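Local coordinates for putative cytosine/guanine deaminase (Unidentified, PDB 2PAJ), which catalyses the hydrolytic deamination of 2-amino-4-hydroxypteridines such as isoxanthopterin to 2,4-dihydroxypteridines, as a zinc-containing member of the amidohydrolase superfamily, at residues T64-Y69 / V416-D421; S348-T353 / G433-G438; S32-P37 / D47-L52. One frame throughout, in Å; residues are numbered along the deposited sequence.

Contact 1: T64-Y69 / V416-D421; sequences TDCVIY and VYRLDD
Val67 and Tyr417 form an antiparallel hydrogen-bonded pair, Tyr417 N giving to Val67 O (2.9 Å) and Val67 N to Tyr417 O (3.2 Å), while the strand segments 67-69 and 416-418 run at 146° to each other. Next along, Ile68 and Val416 are a non-hydrogen-bonded pair, and their CA atoms close to 4.6 Å. Their branched side chains lie side by side and point the same way, Ile68 CG1 against Val416 CG2 at 3.9 Å; beta-branched residues suit this extended backbone. The other methyl of Val416, CG1, reaches Cys66 CB at 3.7 Å. In this family strands from near both chain ends build a small beta domain beside the TIM barrel, and this pairing joins a strand leading into the barrel to one from the C-terminal part. On the face that carries Val67 and Tyr417, the Val67 side chain crosses that of Leu419 obliquely, CG2 to CD1; the Tyr417 ring reaches across to Tyr69 in a T-shaped pair. The edge of the Tyr417 ring points at the Tyr69 ring face, with planes at 90° and centroids 5.5 Å apart. Tyr417 CG sits beside the backbone N (chi1 -53°), which swings CE1 to within 3.7 Å of Tyr69 CB. The Tyr69 hydroxyl is hydrogen-bonded to Ala431 O, a polar partner at this buried position. Cys66 SG lies against the bent Arg418 side chain, near NE.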
loop_
_atom_site.group_PDB
_atom_site.type_symbol
_atom_site.label_atom_id
_atom_site.label_comp_id
_atom_site.label_asym_id
_atom_site.label_seq_id
_atom_site.Cartn_x
_atom_site.Cartn_y
_atom_site.Cartn_z
ATOM N N THR A 64 -14.897 19.792 12.912
ATOM C CA THR A 64 -14.489 20.537 14.086
ATOM C C THR A 64 -13.739 19.612 15.040
ATOM O O THR A 64 -14.218 18.519 15.375
ATOM C CB THR A 64 -15.692 21.132 14.810
ATOM O OG1 THR A 64 -16.400 21.985 13.910
ATOM C CG2 THR A 64 -15.243 21.938 16.011
ATOM N N ASP A 65 -12.555 20.068 15.452
ATOM C CA ASP A 65 -11.670 19.348 16.366
ATOM C C ASP A 65 -10.997 18.163 15.698
ATOM O O ASP A 65 -10.272 17.412 16.353
ATOM C CB ASP A 65 -12.429 18.847 17.601
ATOM C CG ASP A 65 -13.012 19.966 18.423
ATOM O OD1 ASP A 65 -12.306 20.968 18.658
ATOM O OD2 ASP A 65 -14.175 19.826 18.848
ATOM N N CYS A 66 -11.242 17.988 14.404
ATOM C CA CYS A 66 -10.647 16.879 13.680
ATOM C C CYS A 66 -9.408 17.280 12.914
ATOM O O CYS A 66 -9.240 18.426 12.515
ATOM C CB CYS A 66 -11.655 16.258 12.716
ATOM S SG CYS A 66 -13.029 15.458 13.522
ATOM N N VAL A 67 -8.542 16.297 12.718
ATOM C CA VAL A 67 -7.292 16.478 12.003
ATOM C C VAL A 67 -7.437 15.829 10.626
ATOM O O VAL A 67 -8.019 14.750 10.480
ATOM C CB VAL A 67 -6.121 15.825 12.792
ATOM C CG1 VAL A 67 -4.807 16.020 12.067
ATOM C CG2 VAL A 67 -6.039 16.432 14.179
ATOM N N ILE A 68 -6.913 16.508 9.616
ATOM C CA ILE A 68 -6.980 16.014 8.252
ATOM C C ILE A 68 -5.584 15.626 7.778
ATOM O O ILE A 68 -4.608 16.326 8.037
ATOM C CB ILE A 68 -7.609 17.082 7.309
ATOM C CG1 ILE A 68 -9.084 17.272 7.672
ATOM C CG2 ILE A 68 -7.491 16.651 5.860
ATOM C CD1 ILE A 68 -9.794 18.304 6.853
ATOM N N TYR A 69 -5.518 14.483 7.103
ATOM C CA TYR A 69 -4.292 13.898 6.560
ATOM C C TYR A 69 -4.662 13.403 5.164
ATOM O O TYR A 69 -5.845 13.244 4.843
ATOM C CB TYR A 69 -3.919 12.637 7.355
ATOM C CG TYR A 69 -2.993 12.737 8.562
ATOM C CD1 TYR A 69 -3.121 13.764 9.505
ATOM C CD2 TYR A 69 -2.033 11.738 8.796
ATOM C CE1 TYR A 69 -2.323 13.794 10.645
ATOM C CE2 TYR A 69 -1.236 11.757 9.929
ATOM C CZ TYR A 69 -1.385 12.785 10.852
ATOM O OH TYR A 69 -0.617 12.785 11.990
ATOM N N VAL A 416 -10.120 12.059 7.584
ATOM C CA VAL A 416 -10.490 13.002 8.619
ATOM C C VAL A 416 -10.606 12.193 9.896
ATOM O O VAL A 416 -11.519 11.376 10.035
ATOM C CB VAL A 416 -11.830 13.664 8.291
ATOM C CG1 VAL A 416 -12.253 14.602 9.415
ATOM C CG2 VAL A 416 -11.698 14.415 6.989
ATOM N N TYR A 417 -9.675 12.412 10.822
ATOM C CA TYR A 417 -9.664 11.675 12.087
ATOM C C TYR A 417 -10.243 12.415 13.294
ATOM O O TYR A 417 -9.960 13.593 13.515
ATOM C CB TYR A 417 -8.238 11.245 12.443
ATOM C CG TYR A 417 -7.500 10.477 11.375
ATOM C CD1 TYR A 417 -6.510 11.100 10.604
ATOM C CD2 TYR A 417 -7.752 9.120 11.157
ATOM C CE1 TYR A 417 -5.789 10.388 9.649
ATOM C CE2 TYR A 417 -7.036 8.402 10.204
ATOM C CZ TYR A 417 -6.056 9.041 9.455
ATOM O OH TYR A 417 -5.337 8.339 8.515
ATOM N N ARG A 418 -11.063 11.715 14.069
ATOM C CA ARG A 418 -11.623 12.295 15.281
ATOM C C ARG A 418 -10.788 11.720 16.431
ATOM O O ARG A 418 -10.686 10.500 16.580
ATOM C CB ARG A 418 -13.103 11.919 15.437
ATOM C CG ARG A 418 -13.759 12.514 16.676
ATOM C CD ARG A 418 -15.253 12.650 16.492
ATOM N NE ARG A 418 -15.605 13.784 15.641
ATOM C CZ ARG A 418 -16.694 13.818 14.882
ATOM N NH1 ARG A 418 -17.520 12.776 14.871
ATOM N NH2 ARG A 418 -16.971 14.883 14.147
ATOM N N LEU A 419 -10.162 12.596 17.218
ATOM C CA LEU A 419 -9.324 12.159 18.334
ATOM C C LEU A 419 -10.139 12.123 19.616
ATOM O O LEU A 419 -9.787 12.760 20.602
ATOM C CB LEU A 419 -8.147 13.112 18.515
ATOM C CG LEU A 419 -7.331 13.474 17.275
ATOM C CD1 LEU A 419 -6.257 14.463 17.667
ATOM C CD2 LEU A 419 -6.708 12.230 16.662
ATOM N N ASP A 420 -11.224 11.364 19.599
ATOM C CA ASP A 420 -12.113 11.253 20.745
ATOM C C ASP A 420 -11.677 10.217 21.791
ATOM O O ASP A 420 -12.360 10.014 22.797
ATOM C CB ASP A 420 -13.509 10.934 20.226
ATOM C CG ASP A 420 -13.509 9.749 19.283
ATOM O OD1 ASP A 420 -13.333 8.602 19.756
ATOM O OD2 ASP A 420 -13.667 9.967 18.063
ATOM N N ASP A 421 -10.546 9.563 21.537
ATOM C CA ASP A 421 -9.989 8.565 22.445
ATOM C C ASP A 421 -9.066 9.303 23.408
ATOM O O ASP A 421 -8.331 10.202 22.999
ATOM C CB ASP A 421 -9.163 7.537 21.665
ATOM C CG ASP A 421 -8.687 6.377 22.535
ATOM O OD1 ASP A 421 -9.398 5.357 22.606
ATOM O OD2 ASP A 421 -7.610 6.486 23.155
#

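Contact 2: S348-T353 / G433-G438; sequences SEVHMT and GPVASG
Val435 meets Val350 through branched methyl ends: both CG1 and CG2 of Val435 pack around CG1 of Val350, and the two side chains cross at about a right angle. Small apolar side chains suit this buried place between closely set backbones, the CA atoms of His351 and Val435 being 5.0 Å apart; Val350 also packs on Trp72 and Val386. The carbonyl oxygen of Val435 turns to the long helix and accepts a CA-H...O contact, His351 CA to Val435 O 3.4 Å. The His351 ring carbon CD2 is close by. In the amidohydrolase fold this is a junction of two parts: helix 346-359 belongs to the TIM barrel, downstream of its last strand 331-333, whereas the short helix 433-436 lies between strands 414-418 and 442-448 of the small beta domain. Ala436 presents its carbonyl oxygen rather than its methyl group, which points away from the long helix. His351 NE2 gives that oxygen a weak hydrogen bond of 3.3 Å, bent to 121° at the hydrogen. The ring gets there because His351 CG is anti to the backbone N (chi1 -172°), sending the imidazole across the gap. Ser437 N still makes a helical bond to Gly433 O (2.9 Å), and its own carbonyl oxygen accepts a hydrogen bond from Arg423 NE. Gly438 then leaves helical geometry with positive phi (75°), readily adopted by glycine, and its bare CA lies over one face of the His351 imidazole, a CH-pi contact with CA 3.8 Å from the ring centroid.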
loop_
_atom_site.group_PDB
_atom_site.type_symbol
_atom_site.label_atom_id
_atom_site.label_comp_id
_atom_site.label_asym_id
_atom_site.label_seq_id
_atom_site.Cartn_x
_atom_site.Cartn_y
_atom_site.Cartn_z
ATOM N N SER A 348 -0.390 1.507 12.479
ATOM C CA SER A 348 0.577 0.781 13.285
ATOM C C SER A 348 1.946 0.908 12.632
ATOM O O SER A 348 2.958 1.085 13.318
ATOM C CB SER A 348 0.208 -0.697 13.361
ATOM O OG SER A 348 -1.098 -0.872 13.880
ATOM N N GLU A 349 1.962 0.816 11.302
ATOM C CA GLU A 349 3.185 0.897 10.511
ATOM C C GLU A 349 3.850 2.253 10.568
ATOM O O GLU A 349 5.060 2.364 10.750
ATOM C CB GLU A 349 2.889 0.530 9.051
ATOM C CG GLU A 349 3.081 -0.946 8.735
ATOM C CD GLU A 349 4.543 -1.366 8.814
ATOM O OE1 GLU A 349 5.405 -0.632 8.286
ATOM O OE2 GLU A 349 4.839 -2.432 9.382
ATOM N N VAL A 350 3.047 3.286 10.404
ATOM C CA VAL A 350 3.539 4.650 10.440
ATOM C C VAL A 350 4.074 4.987 11.841
ATOM O O VAL A 350 5.055 5.716 11.996
ATOM C CB VAL A 350 2.400 5.599 10.002
ATOM C CG1 VAL A 350 2.528 6.957 10.634
ATOM C CG2 VAL A 350 2.417 5.712 8.490
ATOM N N HIS A 351 3.441 4.419 12.860
ATOM C CA HIS A 351 3.853 4.640 14.234
ATOM C C HIS A 351 5.229 4.039 14.488
ATOM O O HIS A 351 6.082 4.642 15.141
ATOM C CB HIS A 351 2.847 4.002 15.173
ATOM C CG HIS A 351 3.081 4.328 16.612
ATOM N ND1 HIS A 351 2.802 3.444 17.629
ATOM C CD2 HIS A 351 3.523 5.458 17.208
ATOM C CE1 HIS A 351 3.057 4.015 18.790
ATOM N NE2 HIS A 351 3.496 5.238 18.564
ATOM N N MET A 352 5.426 2.833 13.976
ATOM C CA MET A 352 6.684 2.125 14.130
ATOM C C MET A 352 7.788 2.818 13.334
ATOM O O MET A 352 8.945 2.858 13.757
ATOM C CB MET A 352 6.518 0.677 13.655
ATOM C CG MET A 352 7.753 -0.209 13.833
ATOM S SD MET A 352 8.165 -0.605 15.539
ATOM C CE MET A 352 9.574 0.444 15.806
ATOM N N THR A 353 7.419 3.360 12.177
ATOM C CA THR A 353 8.357 4.055 11.310
ATOM C C THR A 353 8.902 5.284 12.020
ATOM O O THR A 353 10.111 5.510 12.062
ATOM C CB THR A 353 7.664 4.503 10.025
ATOM O OG1 THR A 353 6.946 3.404 9.470
ATOM C CG2 THR A 353 8.679 4.987 9.013
ATOM N N GLY A 433 -1.091 13.337 16.637
ATOM C CA GLY A 433 -1.707 12.130 17.176
ATOM C C GLY A 433 -1.823 10.848 16.368
ATOM O O GLY A 433 -1.475 9.772 16.864
ATOM N N PRO A 434 -2.337 10.913 15.134
ATOM C CA PRO A 434 -2.484 9.725 14.287
ATOM C C PRO A 434 -1.207 8.906 14.100
ATOM O O PRO A 434 -1.264 7.699 13.894
ATOM C CB PRO A 434 -2.988 10.309 12.971
ATOM C CG PRO A 434 -3.803 11.468 13.421
ATOM C CD PRO A 434 -2.941 12.093 14.489
ATOM N N VAL A 435 -0.059 9.567 14.180
ATOM C CA VAL A 435 1.233 8.911 14.002
ATOM C C VAL A 435 1.991 8.624 15.287
ATOM O O VAL A 435 2.729 7.644 15.371
ATOM C CB VAL A 435 2.151 9.771 13.151
ATOM C CG1 VAL A 435 3.540 9.170 13.117
ATOM C CG2 VAL A 435 1.564 9.942 11.777
ATOM N N ALA A 436 1.804 9.485 16.286
ATOM C CA ALA A 436 2.525 9.354 17.543
ATOM C C ALA A 436 1.788 8.727 18.727
ATOM O O ALA A 436 2.423 8.156 19.607
ATOM C CB ALA A 436 3.077 10.717 17.938
ATOM N N SER A 437 0.461 8.804 18.745
ATOM C CA SER A 437 -0.318 8.285 19.871
ATOM C C SER A 437 -0.535 6.782 19.969
ATOM O O SER A 437 -0.987 6.290 20.998
ATOM C CB SER A 437 -1.680 8.971 19.900
ATOM O OG SER A 437 -1.539 10.378 19.892
ATOM N N GLY A 438 -0.225 6.054 18.903
ATOM C CA GLY A 438 -0.452 4.624 18.915
ATOM C C GLY A 438 -1.937 4.385 18.765
ATOM O O GLY A 438 -2.661 5.276 18.347
#

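Contact 3: S32-P37 / D47-L52; sequences SRVPGP and DAIGAL
The one flat group here is the Gly50-Ala51 peptide, met by the puckered ring of Pro37. The proline brings its methylenes CD and CG in beside the Ala51 N-H, low to the peptide plane and not stacked over its face, Pro37 CD lying 3.4 Å from Gly50 CA. One residue back, Gly36 CA comes to 4.2 Å from Gly50 CA, a backbone-to-backbone approach that two residues without side chains permit. Gly50 also turns the chain with positive phi (95°), as the strand 45-49 gives way to a loop. Strands 39-42 and 45-49 form an antiparallel hairpin at one margin of the small mixed sheet, with a classic beta bulge where Asp47 and Ala48 face Arg40, and the contact brings together the chain entering and leaving this hairpin. Farther out, Val34 CG1, lodged between its backbone N and carbonyl carbon (chi1 57°), meets Ile49 CG2 at 4.3 Å. Just beyond, Asp38 accepts a hydrogen bond from Leu52 N, and Arg33, farther back in the loop, makes a salt bridge to Asp429. With no hydrogen bond between the two segments, and a proline nitrogen that has no proton to donate, their mutual hold is van der Waals contact alone.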
loop_
_atom_site.group_PDB
_atom_site.type_symbol
_atom_site.label_atom_id
_atom_site.label_comp_id
_atom_site.label_asym_id
_atom_site.label_seq_id
_atom_site.Cartn_x
_atom_site.Cartn_y
_atom_site.Cartn_z
ATOM N N SER A 32 4.413 21.035 4.284
ATOM C CA SER A 32 3.930 19.776 4.847
ATOM C C SER A 32 2.651 19.946 5.644
ATOM O O SER A 32 1.899 18.997 5.857
ATOM C CB SER A 32 5.004 19.138 5.741
ATOM O OG SER A 32 5.171 19.846 6.957
ATOM N N ARG A 33 2.422 21.164 6.105
ATOM C CA ARG A 33 1.232 21.474 6.870
ATOM C C ARG A 33 0.725 22.786 6.315
ATOM O O ARG A 33 1.496 23.722 6.093
ATOM C CB ARG A 33 1.574 21.646 8.344
ATOM C CG ARG A 33 0.375 21.834 9.236
ATOM C CD ARG A 33 0.815 22.304 10.600
ATOM N NE ARG A 33 -0.252 22.240 11.590
ATOM C CZ ARG A 33 -0.161 21.566 12.728
ATOM N NH1 ARG A 33 0.949 20.892 13.024
ATOM N NH2 ARG A 33 -1.181 21.570 13.570
ATOM N N VAL A 34 -0.569 22.864 6.068
ATOM C CA VAL A 34 -1.101 24.099 5.545
ATOM C C VAL A 34 -2.052 24.713 6.541
ATOM O O VAL A 34 -3.195 24.287 6.685
ATOM C CB VAL A 34 -1.836 23.887 4.213
ATOM C CG1 VAL A 34 -2.938 22.874 4.383
ATOM C CG2 VAL A 34 -2.415 25.195 3.731
ATOM N N PRO A 35 -1.567 25.684 7.313
ATOM C CA PRO A 35 -2.570 26.228 8.232
ATOM C C PRO A 35 -3.643 26.882 7.351
ATOM O O PRO A 35 -3.392 27.896 6.687
ATOM C CB PRO A 35 -1.753 27.216 9.085
ATOM C CG PRO A 35 -0.405 26.484 9.196
ATOM C CD PRO A 35 -0.192 26.011 7.754
ATOM N N GLY A 36 -4.804 26.233 7.318
ATOM C CA GLY A 36 -5.945 26.678 6.528
ATOM C C GLY A 36 -7.066 25.949 7.213
ATOM O O GLY A 36 -6.750 25.038 7.979
ATOM N N PRO A 37 -8.353 26.290 7.014
ATOM C CA PRO A 37 -9.312 25.475 7.775
ATOM C C PRO A 37 -10.309 24.577 7.033
ATOM O O PRO A 37 -10.592 23.474 7.495
ATOM C CB PRO A 37 -10.016 26.509 8.640
ATOM C CG PRO A 37 -10.171 27.635 7.681
ATOM C CD PRO A 37 -8.857 27.666 6.866
ATOM N N ASP A 47 -10.843 21.027 -4.764
ATOM C CA ASP A 47 -11.095 22.300 -5.416
ATOM C C ASP A 47 -10.472 23.524 -4.743
ATOM O O ASP A 47 -10.049 24.459 -5.419
ATOM C CB ASP A 47 -12.603 22.486 -5.540
ATOM C CG ASP A 47 -12.978 23.309 -6.735
ATOM O OD1 ASP A 47 -12.638 22.878 -7.864
ATOM O OD2 ASP A 47 -13.600 24.384 -6.547
ATOM N N ALA A 48 -10.412 23.521 -3.417
ATOM C CA ALA A 48 -9.850 24.652 -2.704
ATOM C C ALA A 48 -9.491 24.330 -1.266
ATOM O O ALA A 48 -9.977 23.358 -0.683
ATOM C CB ALA A 48 -10.828 25.813 -2.733
ATOM N N ILE A 49 -8.645 25.179 -0.696
ATOM C CA ILE A 49 -8.212 25.008 0.673
ATOM C C ILE A 49 -8.071 26.338 1.428
ATOM O O ILE A 49 -7.422 27.276 0.954
ATOM C CB ILE A 49 -6.868 24.267 0.714
ATOM C CG1 ILE A 49 -6.996 22.924 -0.005
ATOM C CG2 ILE A 49 -6.438 24.050 2.156
ATOM C CD1 ILE A 49 -5.662 22.261 -0.315
ATOM N N GLY A 50 -8.706 26.413 2.598
ATOM C CA GLY A 50 -8.595 27.588 3.448
ATOM C C GLY A 50 -9.628 28.692 3.383
ATOM O O GLY A 50 -9.698 29.435 2.408
ATOM N N ALA A 51 -10.429 28.810 4.430
ATOM C CA ALA A 51 -11.429 29.873 4.511
ATOM C C ALA A 51 -12.429 29.896 3.359
ATOM O O ALA A 51 -12.414 30.810 2.549
ATOM C CB ALA A 51 -10.721 31.219 4.608
ATOM N N LEU A 52 -13.316 28.903 3.319
ATOM C CA LEU A 52 -14.328 28.770 2.271
ATOM C C LEU A 52 -15.749 28.889 2.830
ATOM O O LEU A 52 -16.078 28.307 3.866
ATOM C CB LEU A 52 -14.169 27.409 1.595
ATOM C CG LEU A 52 -12.730 26.948 1.361
ATOM C CD1 LEU A 52 -12.708 25.449 1.173
ATOM C CD2 LEU A 52 -12.143 27.675 0.158
#

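Contacts 1 and 2 are directly joined, their centres 15 Å apart: Tyr69 OH packs 3.6 Å from Val435 CG2, and Tyr417 CD1 lies 3.9 Å from Pro434 CG, so the aromatic pair of contact 1 packs on the same short helix that contact 2 places against helix 346-359. Contact 3 is more peripheral. It nears contact 1 to about 5 Å between nearest atoms without touching it, and its centre is 24 Å from that of contact 2. None of the three lies at the zinc site, yet two of them are close to it in sequence: strand 67-73 runs on toward the ligands His76 and His78, and helix 346-359 follows Asp336, another ligand.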